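PDB 6KXF: ketosynthase from Streptomyces sp. MSC090213JE08, which probably catalyses the condensation of a fatty acyl-ACP with malonyl-ACP, releasing carbon dioxide and giving a 3-oxoacyl-ACP two carbons longer. Local coordinates for residues A[298-303]-A[325-330]. Sequence-based numbering, arbitrary orientation.
With DYF ([(3~{R})-2,2-dimethyl-4-[[3-[2-[[(~{E})-oct-2-enoyl]amino]ethylamino]-3-oxidanylidene-propyl]amino]-3-oxidanyl-4-oxidanylidene-butyl] dihydrogen phosphate), chain D.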
loop_
_atom_site.group_PDB
_atom_site.type_symbol
_atom_site.label_atom_id
_atom_site.label_comp_id
_atom_site.label_asym_id
_atom_site.label_seq_id
_atom_site.Cartn_x
_atom_site.Cartn_y
_atom_site.Cartn_z
ATOM N N ILE A 298 6.342 -5.884 24.010
ATOM C CA ILE A 298 6.184 -5.255 22.735
ATOM C C ILE A 298 6.998 -6.018 21.685
ATOM O O ILE A 298 8.222 -6.219 21.845
ATOM C CB ILE A 298 6.654 -3.799 22.802
ATOM C CG1 ILE A 298 5.934 -3.031 23.915
ATOM C CG2 ILE A 298 6.520 -3.144 21.406
ATOM C CD1 ILE A 298 6.437 -1.598 24.071
ATOM N N SER A 299 6.317 -6.371 20.590
ATOM C CA SER A 299 6.942 -6.798 19.356
ATOM C C SER A 299 7.242 -5.563 18.495
ATOM O O SER A 299 6.363 -5.020 17.866
ATOM C CB SER A 299 6.079 -7.820 18.652
ATOM O OG SER A 299 6.529 -8.036 17.316
ATOM N N ALA A 300 8.508 -5.115 18.520
ATOM C CA ALA A 300 8.924 -3.926 17.900
ATOM C C ALA A 300 8.973 -4.126 16.387
ATOM O O ALA A 300 9.251 -5.219 15.902
ATOM C CB ALA A 300 10.291 -3.508 18.384
ATOM N N HIS A 301 8.751 -3.030 15.666
ATOM C CA HIS A 301 8.985 -3.033 14.263
ATOM C C HIS A 301 10.454 -3.402 14.009
ATOM O O HIS A 301 10.732 -4.259 13.161
ATOM C CB HIS A 301 8.577 -1.715 13.618
ATOM C CG HIS A 301 8.697 -1.754 12.130
ATOM N ND1 HIS A 301 7.906 -2.581 11.347
ATOM C CD2 HIS A 301 9.522 -1.105 11.277
ATOM C CE1 HIS A 301 8.216 -2.404 10.069
ATOM N NE2 HIS A 301 9.185 -1.487 10.001
ATOM N N GLY A 302 11.358 -2.791 14.785
ATOM C CA GLY A 302 12.732 -3.350 15.032
ATOM C C GLY A 302 13.402 -3.934 13.796
ATOM O O GLY A 302 13.692 -5.092 13.750
ATOM N N THR A 303 13.724 -3.100 12.802
ATOM C CA THR A 303 14.320 -3.552 11.564
ATOM C C THR A 303 15.829 -3.746 11.658
ATOM O O THR A 303 16.437 -4.406 10.771
ATOM C CB THR A 303 14.045 -2.570 10.421
ATOM O OG1 THR A 303 14.476 -1.275 10.849
ATOM C CG2 THR A 303 12.587 -2.552 10.010
ATOM N N PRO A 325 7.872 -2.042 28.930
ATOM C CA PRO A 325 7.843 -3.488 28.806
ATOM C C PRO A 325 9.081 -4.002 28.056
ATOM O O PRO A 325 9.736 -3.266 27.309
ATOM C CB PRO A 325 6.556 -3.779 28.011
ATOM C CG PRO A 325 5.758 -2.494 28.085
ATOM C CD PRO A 325 6.767 -1.387 28.236
ATOM N N ARG A 326 9.364 -5.300 28.235
ATOM C CA ARG A 326 10.260 -6.015 27.395
ATOM C C ARG A 326 9.871 -5.748 25.933
ATOM O O ARG A 326 8.691 -5.804 25.602
ATOM C CB ARG A 326 10.227 -7.496 27.772
ATOM C CG ARG A 326 11.033 -7.740 29.034
ATOM C CD ARG A 326 10.973 -9.163 29.487
ATOM N NE ARG A 326 9.730 -9.495 30.154
ATOM C CZ ARG A 326 9.553 -10.643 30.806
ATOM N NH1 ARG A 326 10.571 -11.490 30.938
ATOM N NH2 ARG A 326 8.380 -10.925 31.321
ATOM N N THR A 327 10.882 -5.494 25.089
ATOM C CA THR A 327 10.711 -5.104 23.699
ATOM C C THR A 327 11.634 -5.923 22.803
ATOM O O THR A 327 12.864 -5.784 22.861
ATOM C CB THR A 327 10.995 -3.616 23.469
ATOM O OG1 THR A 327 10.115 -2.857 24.285
ATOM C CG2 THR A 327 10.825 -3.200 22.026
ATOM N N VAL A 328 11.030 -6.754 21.948
ATOM C CA VAL A 328 11.750 -7.718 21.167
ATOM C C VAL A 328 11.528 -7.456 19.670
ATOM O O VAL A 328 10.565 -6.791 19.275
ATOM C CB VAL A 328 11.328 -9.142 21.573
ATOM C CG1 VAL A 328 11.339 -9.282 23.098
ATOM C CG2 VAL A 328 9.989 -9.558 21.002
ATOM N N ALA A 329 12.430 -8.009 18.862
ATOM C CA ALA A 329 12.495 -7.815 17.446
ATOM C C ALA A 329 12.534 -9.171 16.746
ATOM O O ALA A 329 13.599 -9.802 16.587
ATOM C CB ALA A 329 13.720 -6.995 17.082
ATOM N N VAL A 330 11.375 -9.576 16.237
ATOM C CA VAL A 330 11.179 -10.847 15.490
ATOM C C VAL A 330 11.952 -10.807 14.159
ATOM O O VAL A 330 12.400 -11.850 13.675
ATOM C CB VAL A 330 9.660 -11.100 15.332
ATOM C CG1 VAL A 330 9.333 -12.163 14.322
ATOM C CG2 VAL A 330 9.057 -11.435 16.705
HETATM C C29 DYF D . 10.506 0.061 0.519
HETATM C C26 DYF D . 10.137 -0.773 4.345
HETATM C C25 DYF D . 10.809 0.023 5.190
HETATM O O13 DYF D . 17.050 4.449 7.592
HETATM C C21 DYF D . 10.202 2.139 8.064
HETATM C C17 DYF D . 13.743 2.205 8.925
HETATM O O11 DYF D . 15.982 7.666 6.531
HETATM N N22 DYF D . 10.070 0.850 7.685
HETATM C C10 DYF D . 17.008 6.725 6.785
HETATM N N19 DYF D . 12.376 2.620 8.999
HETATM C C30 DYF D . 9.351 0.370 -0.465
HETATM C C31 DYF D . 9.718 0.448 -1.953
HETATM N N14 DYF D . 14.996 5.189 6.944
HETATM C C28 DYF D . 10.004 0.197 1.964
HETATM C C27 DYF D . 10.475 -0.932 2.854
HETATM C C23 DYF D . 10.409 -0.032 6.684
HETATM C C20 DYF D . 11.216 1.792 9.227
HETATM C C16 DYF D . 14.607 3.417 8.632
HETATM C C15 DYF D . 14.366 3.916 7.226
HETATM C C12 DYF D . 16.409 5.356 7.151
HETATM C C01 DYF D . 17.049 6.183 4.285
HETATM C C02 DYF D . 17.857 6.730 5.484
HETATM C C03 DYF D . 19.166 5.925 5.620
HETATM C C04 DYF D . 18.240 8.210 5.224
HETATM O O05 DYF D . 19.021 8.677 6.303
HETATM P P06 DYF D . 18.518 9.850 7.358
HETATM O O07 DYF D . 19.198 11.150 6.955
HETATM O O08 DYF D . 19.058 9.435 8.716
HETATM O O09 DYF D . 17.053 10.211 7.233
HETATM O O18 DYF D . 14.174 1.082 9.055
HETATM O O24 DYF D . 10.145 -1.035 7.311
HETATM O O HOH W 1 8.912 -7.885 16.327
#
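Ile298 and Ser299 pair in parallel with Thr327 and Val328, a buried contact that joins the two strands of the beta-alpha-beta unit 297-299, 306-320, 326-328, whose helix packs against Ile298. Three nearly straight backbone hydrogen bonds of 2.8 to 2.9 Å join them: Ile298 N to Arg326 O, Val328 N to Ile298 O and Ala300 N to Val328 O. On the face carrying Ile298, its side chain lies alongside that of Thr327, and its CD1 reaches the ring of Pro325, 4.2 Å from CG. Thr327 divides its branches: OG1, beside the backbone N (chi1 -59°), donates to Pro325 O from above the carbonyl plane, while CG2, thereby anti to N, meets Ala300 CB at 3.7 Å. Past the last direct bond, one water bridges the segments, donating to Ala300 O, accepting from Val330 N and bonding Ser299 OG, which also binds Asn390.

Beyond the pairing, the 298-303 segment reaches the octenoyl-amide phosphopantetheine ligand. His301 NE2 donates to its acyl amide oxygen, O24, at 2.9 Å, and Thr303 OG1 to its O18. His336 also binds this ligand, and the two histidines are consistent with the Cys-His-His site of such ketosynthases. Direct bonds and water thus couple the strand pairing to the turn carrying His301 and Thr303, consistent with its being held to meet both amide oxygens.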